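Local coordinates for protein Amuc_1102 (Akkermansia muciniphila, PDB 7DSZ) that is of unestablished function but adopts an immunoglobulin-like fold related to archaeal type IV pilus proteins and may therefore belong to a pilus-like assembly, at residues L28-S33 / G131-Y136; P34-Q39 / S186-D191. All blocks are in the same frame, centred on the assembly; numbering follows the deposited sequence.

Contact 1 of 2, residues L28-S33 / G131-Y136; sequences LYMRQS and GKWVKY
L28 and V134 bring the two backbones closest, with CA atoms 8.7 Å apart, a distance too great for strand pairing, so the segments meet through side chains alone. In this immunoglobulin-like fold the end of strand 18-32, which belongs to a three-stranded antiparallel sheet, thus packs against the chain leading into strand 134-143 of the other, mixed sheet, and the contact is part of the apolar layer between them. L28 and W133 bury equal areas, and L28 is the residue that meets both W133 and V134. Its CG lies anti to the backbone N (chi1 166°), which extends the branch across the gap and sets CD2 3.6 Å from CZ2 of W133. The two side chains cross at about a right angle, and the methyl meets the indole obliquely. The same CD2 also touches CG2 of V134 at 4.0 Å, so one methyl group fits against two consecutive residues. V134 CG2 in turn rests over a face of the W133 ring, offset toward its rim.

W133 is buried. With CG held between its backbone N and carbonyl carbon (chi1 56°), the indole swings toward strand 18-32, while V120, I123 and T124 of helix 117-124 and V82 of strand 70-83 pack round it. K132 is the centre of an inverse gamma turn, and K135 NZ donates a 2.7 Å hydrogen bond to K132 O, tilted 27° from the carbonyl plane. M30, which also touches V120, approaches the indole at its edge, its SD lying near the ring plane and 4.2 Å from W133 CZ2.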
ATOM      1  N   LEU C  28      -7.539  22.896   7.293  1.00 20.43           N
ATOM      2  CA  LEU C  28      -6.318  22.210   7.719  1.00 18.97           C
ATOM      3  C   LEU C  28      -6.373  21.935   9.214  1.00 19.84           C
ATOM      4  O   LEU C  28      -6.576  22.858  10.014  1.00 23.38           O
ATOM      5  CB  LEU C  28      -5.080  23.044   7.397  1.00 20.03           C
ATOM      6  CG  LEU C  28      -3.785  22.582   8.081  1.00 21.09           C
ATOM      7  CD1 LEU C  28      -3.368  21.222   7.528  1.00 20.65           C
ATOM      8  CD2 LEU C  28      -2.689  23.606   7.859  1.00 24.25           C
ATOM      9  N   TYR C  29      -6.200  20.673   9.582  1.00 17.50           N
ATOM     10  CA  TYR C  29      -6.025  20.252  10.964  1.00 16.22           C
ATOM     11  C   TYR C  29      -4.646  19.638  11.119  1.00 20.69           C
ATOM     12  O   TYR C  29      -4.299  18.710  10.382  1.00 19.40           O
ATOM     13  CB  TYR C  29      -7.043  19.202  11.375  1.00 17.88           C
ATOM     14  CG  TYR C  29      -8.486  19.639  11.355  1.00 16.40           C
ATOM     15  CD1 TYR C  29      -9.074  20.161  12.498  1.00 21.19           C
ATOM     16  CD2 TYR C  29      -9.259  19.495  10.214  1.00 18.19           C
ATOM     17  CE1 TYR C  29     -10.404  20.538  12.507  1.00 19.20           C
ATOM     18  CE2 TYR C  29     -10.613  19.872  10.212  1.00 19.05           C
ATOM     19  CZ  TYR C  29     -11.161  20.388  11.368  1.00 21.67           C
ATOM     20  OH  TYR C  29     -12.477  20.744  11.397  1.00 22.98           O
ATOM     21  N   MET C  30      -3.867  20.132  12.079  1.00 20.31           N
ATOM     22  CA  MET C  30      -2.626  19.465  12.443  1.00 19.53           C
ATOM     23  C   MET C  30      -2.950  18.411  13.491  1.00 20.26           C
ATOM     24  O   MET C  30      -3.550  18.719  14.525  1.00 25.68           O
ATOM     25  CB  MET C  30      -1.581  20.465  12.961  1.00 22.12           C
ATOM     26  CG  MET C  30      -1.228  21.552  11.957  1.00 23.83           C
ATOM     27  SD  MET C  30      -0.551  20.900  10.408  1.00 25.10           S
ATOM     28  CE  MET C  30       0.742  19.831  10.995  1.00 22.87           C
ATOM     29  N   ARG C  31      -2.563  17.163  13.231  1.00 17.61           N
ATOM     30  CA  ARG C  31      -3.003  16.058  14.073  1.00 19.56           C
ATOM     31  C   ARG C  31      -1.852  15.091  14.267  1.00 24.24           C
ATOM     32  O   ARG C  31      -1.148  14.765  13.311  1.00 22.41           O
ATOM     33  CB  ARG C  31      -4.186  15.291  13.456  1.00 23.33           C
ATOM     34  CG  ARG C  31      -5.457  16.122  13.228  1.00 26.38           C
ATOM     35  CD  ARG C  31      -6.519  15.253  12.568  1.00 27.98           C
ATOM     36  NE  ARG C  31      -6.588  13.999  13.286  1.00 34.98           N
ATOM     37  CZ  ARG C  31      -6.773  12.807  12.745  1.00 30.01           C
ATOM     38  NH1 ARG C  31      -6.929  12.640  11.436  1.00 25.43           N
ATOM     39  NH2 ARG C  31      -6.801  11.765  13.551  1.00 31.69           N
ATOM     40  N   GLN C  32      -1.680  14.597  15.479  1.00 22.29           N
ATOM     41  CA  GLN C  32      -0.647  13.605  15.742  0.50 28.88           C
ATOM     42  C   GLN C  32      -1.080  12.262  15.168  1.00 24.59           C
ATOM     43  O   GLN C  32      -2.265  11.919  15.213  1.00 25.81           O
ATOM     44  CB  GLN C  32      -0.407  13.489  17.246  0.50 35.27           C
ATOM     45  CG  GLN C  32       0.745  12.584  17.641  0.50 37.35           C
ATOM     46  CD  GLN C  32       1.158  12.772  19.091  0.50 48.86           C
ATOM     47  OE1 GLN C  32       0.361  13.204  19.928  0.50 49.33           O
ATOM     48  NE2 GLN C  32       2.414  12.461  19.393  0.50 50.52           N
ATOM     49  N   SER C  33      -0.133  11.504  14.619  1.00 22.59           N
ATOM     50  CA  SER C  33      -0.512  10.201  14.101  1.00 30.06           C
ATOM     51  C   SER C  33      -0.834   9.280  15.272  1.00 34.13           C
ATOM     52  O   SER C  33      -0.382   9.516  16.396  1.00 33.26           O
ATOM     53  CB  SER C  33       0.596   9.601  13.239  1.00 32.04           C
ATOM     54  OG  SER C  33       1.792   9.489  13.978  1.00 35.23           O
ATOM     55  N   GLY C 131       2.683  29.723  11.206  1.00 47.99           N
ATOM     56  CA  GLY C 131       2.187  30.715  10.276  1.00 49.42           C
ATOM     57  C   GLY C 131       1.074  30.188   9.386  1.00 48.99           C
ATOM     58  O   GLY C 131       0.571  29.068   9.535  1.00 43.37           O
ATOM     59  N   LYS C 132       0.668  31.049   8.452  1.00 46.87           N
ATOM     60  CA  LYS C 132      -0.261  30.663   7.391  1.00 43.66           C
ATOM     61  C   LYS C 132       0.550  30.137   6.211  1.00 40.96           C
ATOM     62  O   LYS C 132       0.711  30.789   5.175  1.00 41.40           O
ATOM     63  CB  LYS C 132      -1.143  31.837   6.984  1.00 53.14           C
ATOM     64  CG  LYS C 132      -2.210  32.184   8.001  1.00 59.49           C
ATOM     65  CD  LYS C 132      -3.164  31.023   8.227  1.00 60.81           C
ATOM     66  CE  LYS C 132      -3.641  31.006   9.666  1.00 61.49           C
ATOM     67  NZ  LYS C 132      -3.882  32.388  10.169  1.00 58.82           N
ATOM     68  N   TRP C 133       1.082  28.930   6.395  1.00 32.55           N
ATOM     69  CA  TRP C 133       1.962  28.384   5.377  1.00 26.34           C
ATOM     70  C   TRP C 133       1.210  27.854   4.166  1.00 22.19           C
ATOM     71  O   TRP C 133       1.823  27.653   3.117  1.00 25.46           O
ATOM     72  CB  TRP C 133       2.853  27.294   5.977  1.00 30.71           C
ATOM     73  CG  TRP C 133       2.146  26.153   6.669  1.00 26.21           C
ATOM     74  CD1 TRP C 133       1.777  26.085   7.987  1.00 28.69           C
ATOM     75  CD2 TRP C 133       1.796  24.887   6.090  1.00 21.81           C
ATOM     76  NE1 TRP C 133       1.201  24.859   8.256  1.00 28.14           N
ATOM     77  CE2 TRP C 133       1.201  24.108   7.107  1.00 27.97           C
ATOM     78  CE3 TRP C 133       1.927  24.339   4.808  1.00 23.58           C
ATOM     79  CZ2 TRP C 133       0.734  22.804   6.880  1.00 22.81           C
ATOM     80  CZ3 TRP C 133       1.463  23.054   4.582  1.00 21.63           C
ATOM     81  CH2 TRP C 133       0.859  22.305   5.610  1.00 21.30           C
ATOM     82  N   VAL C 134      -0.097  27.645   4.271  1.00 25.42           N
ATOM     83  CA  VAL C 134      -0.913  27.273   3.120  1.00 23.64           C
ATOM     84  C   VAL C 134      -1.382  28.560   2.447  1.00 24.05           C
ATOM     85  O   VAL C 134      -2.216  29.284   2.994  1.00 28.51           O
ATOM     86  CB  VAL C 134      -2.106  26.403   3.533  1.00 24.15           C
ATOM     87  CG1 VAL C 134      -2.896  25.993   2.296  1.00 26.91           C
ATOM     88  CG2 VAL C 134      -1.638  25.182   4.321  1.00 24.53           C
ATOM     89  N   LYS C 135      -0.874  28.832   1.248  1.00 24.52           N
ATOM     90  CA  LYS C 135      -1.182  30.087   0.568  1.00 27.67           C
ATOM     91  C   LYS C 135      -2.478  30.013  -0.231  1.00 31.44           C
ATOM     92  O   LYS C 135      -3.310  30.921  -0.146  1.00 28.97           O
ATOM     93  CB  LYS C 135      -0.015  30.483  -0.343  1.00 28.59           C
ATOM     94  CG  LYS C 135       1.259  30.793   0.434  1.00 35.53           C
ATOM     95  CD  LYS C 135       0.952  31.645   1.665  1.00 34.00           C
ATOM     96  CE  LYS C 135       2.229  31.989   2.418  1.00 37.71           C
ATOM     97  NZ  LYS C 135       1.963  32.700   3.696  1.00 43.39           N
ATOM     98  N   TYR C 136      -2.661  28.948  -1.006  1.00 24.51           N
ATOM     99  CA  TYR C 136      -3.884  28.738  -1.770  1.00 23.03           C
ATOM    100  C   TYR C 136      -4.358  27.299  -1.614  1.00 26.25           C
ATOM    101  O   TYR C 136      -3.549  26.384  -1.425  1.00 23.79           O
ATOM    102  CB  TYR C 136      -3.672  29.007  -3.239  1.00 23.17           C
ATOM    103  CG  TYR C 136      -3.147  30.393  -3.533  1.00 32.09           C
ATOM    104  CD1 TYR C 136      -3.933  31.505  -3.304  1.00 36.49           C
ATOM    105  CD2 TYR C 136      -1.866  30.582  -4.030  1.00 39.07           C
ATOM    106  CE1 TYR C 136      -3.472  32.779  -3.572  1.00 42.47           C
ATOM    107  CE2 TYR C 136      -1.389  31.862  -4.307  1.00 41.87           C
ATOM    108  CZ  TYR C 136      -2.204  32.950  -4.072  1.00 38.72           C
ATOM    109  OH  TYR C 136      -1.757  34.221  -4.332  1.00 43.07           O
TER

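Contact 2 of 2, residues P34-Q39 / S186-D191; sequences PNVLTQ and SVFWYD
P34 lies against one face of the F188 phenyl ring, the tight part of a small surface contact between two irregular segments. Its CB stands 4.0 Å from the ring centroid and 28° off the normal, a CH-pi contact, while CG comes to 3.5 Å from F188 CD2. The two side chains run past each other in opposite directions, and the pyrrolidine lies nearest CD2 and CE2. The packing is looser at V36, whose CG2 meets the ring edge, 4.0 Å from F188 CZ. The loop after strand 18-32 is joined here to the one between strands 169-171 and 195-196, at a margin of the immunoglobulin-like domain where other subunits gather. Away from the ring the 34-39 segment turns to other copies of the protein: N35 and L37 make backbone hydrogen bonds to the second subunit, and V36 also packs on V36 of the third. Replacing F188 by alanine removes the ring, which would probably leave P34 without its CH-pi partner and open a gap between the two loops. The ring's own chain helps to place it, for V187 CG2 lies 3.6 Å above the plane of the F188 ring, offset toward the rim.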
ATOM      1  N   PRO C  34      -1.636   8.240  15.040  1.00 29.30           N
ATOM      2  CA  PRO C  34      -2.051   7.374  16.147  1.00 33.96           C
ATOM      3  C   PRO C  34      -0.850   6.686  16.779  1.00 30.62           C
ATOM      4  O   PRO C  34       0.058   6.223  16.089  1.00 32.01           O
ATOM      5  CB  PRO C  34      -2.994   6.371  15.473  1.00 33.48           C
ATOM      6  CG  PRO C  34      -3.454   7.056  14.221  1.00 33.40           C
ATOM      7  CD  PRO C  34      -2.280   7.860  13.769  1.00 29.81           C
ATOM      8  N   ASN C  35      -0.845   6.648  18.109  1.00 35.40           N
ATOM      9  CA  ASN C  35       0.199   5.964  18.869  1.00 41.02           C
ATOM     10  C   ASN C  35      -0.379   4.620  19.298  1.00 30.44           C
ATOM     11  O   ASN C  35      -1.006   4.492  20.349  1.00 33.29           O
ATOM     12  CB  ASN C  35       0.661   6.801  20.058  1.00 45.79           C
ATOM     13  CG  ASN C  35       1.937   6.274  20.669  1.00 51.02           C
ATOM     14  OD1 ASN C  35       2.542   5.329  20.155  1.00 52.77           O
ATOM     15  ND2 ASN C  35       2.364   6.884  21.770  1.00 65.91           N
ATOM     16  N   VAL C  36      -0.149   3.616  18.468  1.00 31.19           N
ATOM     17  CA  VAL C  36      -0.803   2.321  18.598  1.00 25.66           C
ATOM     18  C   VAL C  36      -0.171   1.541  19.749  1.00 28.72           C
ATOM     19  O   VAL C  36       1.057   1.488  19.875  1.00 30.58           O
ATOM     20  CB  VAL C  36      -0.701   1.561  17.268  1.00 33.21           C
ATOM     21  CG1 VAL C  36      -1.010   0.108  17.446  1.00 35.64           C
ATOM     22  CG2 VAL C  36      -1.636   2.211  16.234  1.00 29.23           C
ATOM     23  N   LEU C  37      -1.008   0.932  20.595  1.00 29.46           N
ATOM     24  CA  LEU C  37      -0.512   0.106  21.697  1.00 28.42           C
ATOM     25  C   LEU C  37      -0.153  -1.287  21.200  1.00 34.27           C
ATOM     26  O   LEU C  37      -0.854  -1.857  20.362  1.00 30.83           O
ATOM     27  CB  LEU C  37      -1.563  -0.009  22.806  1.00 33.96           C
ATOM     28  CG  LEU C  37      -2.122   1.261  23.449  1.00 35.82           C
ATOM     29  CD1 LEU C  37      -3.011   0.897  24.644  1.00 37.86           C
ATOM     30  CD2 LEU C  37      -1.004   2.215  23.859  1.00 43.04           C
ATOM     31  N   THR C  38       0.942  -1.851  21.723  1.00 30.13           N
ATOM     32  CA  THR C  38       1.350  -3.194  21.336  1.00 34.90           C
ATOM     33  C   THR C  38       1.638  -4.036  22.575  1.00 43.49           C
ATOM     34  O   THR C  38       1.848  -3.516  23.673  1.00 44.48           O
ATOM     35  CB  THR C  38       2.585  -3.190  20.412  1.00 42.62           C
ATOM     36  OG1 THR C  38       3.710  -2.632  21.103  1.00 49.92           O
ATOM     37  CG2 THR C  38       2.313  -2.384  19.127  1.00 33.54           C
ATOM     38  N   GLN C  39       1.638  -5.358  22.375  1.00 47.76           N
ATOM     39  CA  GLN C  39       1.904  -6.298  23.462  1.00 55.30           C
ATOM     40  C   GLN C  39       3.244  -6.004  24.133  1.00 61.28           C
ATOM     41  O   GLN C  39       3.304  -5.704  25.330  1.00 65.48           O
ATOM     42  CB  GLN C  39       1.865  -7.727  22.918  1.00 55.18           C
ATOM     43  CG  GLN C  39       2.441  -8.783  23.854  1.00 69.40           C
ATOM     44  CD  GLN C  39       3.230  -9.853  23.108  1.00 74.53           C
ATOM     45  OE1 GLN C  39       3.082 -10.024  21.894  1.00 65.48           O
ATOM     46  NE2 GLN C  39       4.083 -10.570  23.832  1.00 78.29           N
ATOM     47  N   SER C 186      -4.919   5.316   8.144  1.00 17.70           N
ATOM     48  CA  SER C 186      -5.718   4.504   7.225  1.00 19.09           C
ATOM     49  C   SER C 186      -6.862   3.776   7.926  1.00 21.12           C
ATOM     50  O   SER C 186      -8.010   3.820   7.470  1.00 21.55           O
ATOM     51  CB  SER C 186      -4.816   3.496   6.511  1.00 21.40           C
ATOM     52  OG  SER C 186      -5.593   2.646   5.674  1.00 23.78           O
ATOM     53  N   VAL C 187      -6.577   3.080   9.031  1.00 19.88           N
ATOM     54  CA  VAL C 187      -7.633   2.258   9.634  1.00 20.28           C
ATOM     55  C   VAL C 187      -8.455   3.000  10.679  1.00 23.65           C
ATOM     56  O   VAL C 187      -9.374   2.402  11.257  1.00 23.06           O
ATOM     57  CB  VAL C 187      -7.067   0.976  10.278  1.00 20.70           C
ATOM     58  CG1 VAL C 187      -6.187   0.205   9.254  1.00 21.66           C
ATOM     59  CG2 VAL C 187      -6.304   1.302  11.541  1.00 21.02           C
ATOM     60  N   PHE C 188      -8.181   4.277  10.927  1.00 18.36           N
ATOM     61  CA  PHE C 188      -8.874   5.035  11.961  1.00 18.33           C
ATOM     62  C   PHE C 188      -9.917   5.963  11.357  1.00 17.44           C
ATOM     63  O   PHE C 188      -9.846   6.322  10.184  1.00 19.66           O
ATOM     64  CB  PHE C 188      -7.866   5.830  12.780  1.00 18.01           C
ATOM     65  CG  PHE C 188      -6.937   4.946  13.567  1.00 19.89           C
ATOM     66  CD1 PHE C 188      -7.358   4.405  14.778  1.00 23.20           C
ATOM     67  CD2 PHE C 188      -5.692   4.607  13.078  1.00 22.97           C
ATOM     68  CE1 PHE C 188      -6.524   3.575  15.510  1.00 27.65           C
ATOM     69  CE2 PHE C 188      -4.853   3.755  13.805  1.00 26.01           C
ATOM     70  CZ  PHE C 188      -5.282   3.250  15.027  1.00 24.31           C
ATOM     71  N   TRP C 189     -10.904   6.342  12.181  1.00 18.01           N
ATOM     72  CA  TRP C 189     -12.018   7.174  11.723  1.00 18.72           C
ATOM     73  C   TRP C 189     -12.601   6.634  10.425  1.00 17.55           C
ATOM     74  O   TRP C 189     -12.898   7.384   9.490  1.00 18.03           O
ATOM     75  CB  TRP C 189     -11.592   8.630  11.526  1.00 17.60           C
ATOM     76  CG  TRP C 189     -11.161   9.371  12.756  1.00 19.35           C
ATOM     77  CD1 TRP C 189     -11.062   8.896  14.042  1.00 20.50           C
ATOM     78  CD2 TRP C 189     -10.799  10.751  12.804  1.00 17.98           C
ATOM     79  NE1 TRP C 189     -10.628   9.912  14.879  1.00 21.87           N
ATOM     80  CE2 TRP C 189     -10.458  11.053  14.135  1.00 23.24           C
ATOM     81  CE3 TRP C 189     -10.704  11.757  11.832  1.00 17.51           C
ATOM     82  CZ2 TRP C 189     -10.038  12.319  14.520  1.00 20.74           C
ATOM     83  CZ3 TRP C 189     -10.292  13.026  12.222  1.00 19.07           C
ATOM     84  CH2 TRP C 189      -9.968  13.291  13.555  1.00 21.48           C
ATOM     85  N   TYR C 190     -12.784   5.314  10.366  1.00 17.85           N
ATOM     86  CA  TYR C 190     -13.055   4.694   9.080  1.00 22.02           C
ATOM     87  C   TYR C 190     -14.389   5.166   8.508  1.00 25.74           C
ATOM     88  O   TYR C 190     -14.496   5.406   7.297  1.00 28.99           O
ATOM     89  CB  TYR C 190     -13.007   3.166   9.197  1.00 20.89           C
ATOM     90  CG  TYR C 190     -13.197   2.509   7.845  1.00 23.66           C
ATOM     91  CD1 TYR C 190     -12.120   2.364   6.966  1.00 29.46           C
ATOM     92  CD2 TYR C 190     -14.459   2.072   7.423  1.00 29.58           C
ATOM     93  CE1 TYR C 190     -12.283   1.783   5.705  1.00 29.67           C
ATOM     94  CE2 TYR C 190     -14.639   1.487   6.162  1.00 24.71           C
ATOM     95  CZ  TYR C 190     -13.542   1.341   5.311  1.00 26.59           C
ATOM     96  OH  TYR C 190     -13.686   0.790   4.049  1.00 27.07           O
ATOM     97  N   ASP C 191     -15.391   5.374   9.368  1.00 20.24           N
ATOM     98  CA  ASP C 191     -16.725   5.761   8.907  1.00 24.89           C
ATOM     99  C   ASP C 191     -16.850   7.219   8.486  1.00 23.68           C
ATOM    100  O   ASP C 191     -17.925   7.611   8.011  1.00 22.49           O
ATOM    101  CB  ASP C 191     -17.751   5.487  10.000  1.00 28.49           C
ATOM    102  CG  ASP C 191     -18.057   4.027  10.120  1.00 46.38           C
ATOM    103  OD1 ASP C 191     -17.702   3.306   9.161  1.00 43.56           O
ATOM    104  OD2 ASP C 191     -18.633   3.606  11.144  1.00 51.61           O
TER

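Overall arrangement
From the N terminus, strand 18-32 supplies the first half of contact 1, and the loop that leaves it at once supplies the first half of contact 2. The chain then runs through strands 50-63, 70-83, 91-104 and 109-115 and helix 117-124 before 131-136 closes contact 1, some 98 residues on. Contact 2 closes later, at 186-191, so the two loops cross. Contact 1 ties the two sheets together in a partly buried position, whereas contact 2 joins two peripheral loops near the subunit interfaces. Their centres lie about 21 Å apart, yet they touch where R31 meets the indole of W189 in a cation-pi interaction, R31 also forming a salt bridge with D53.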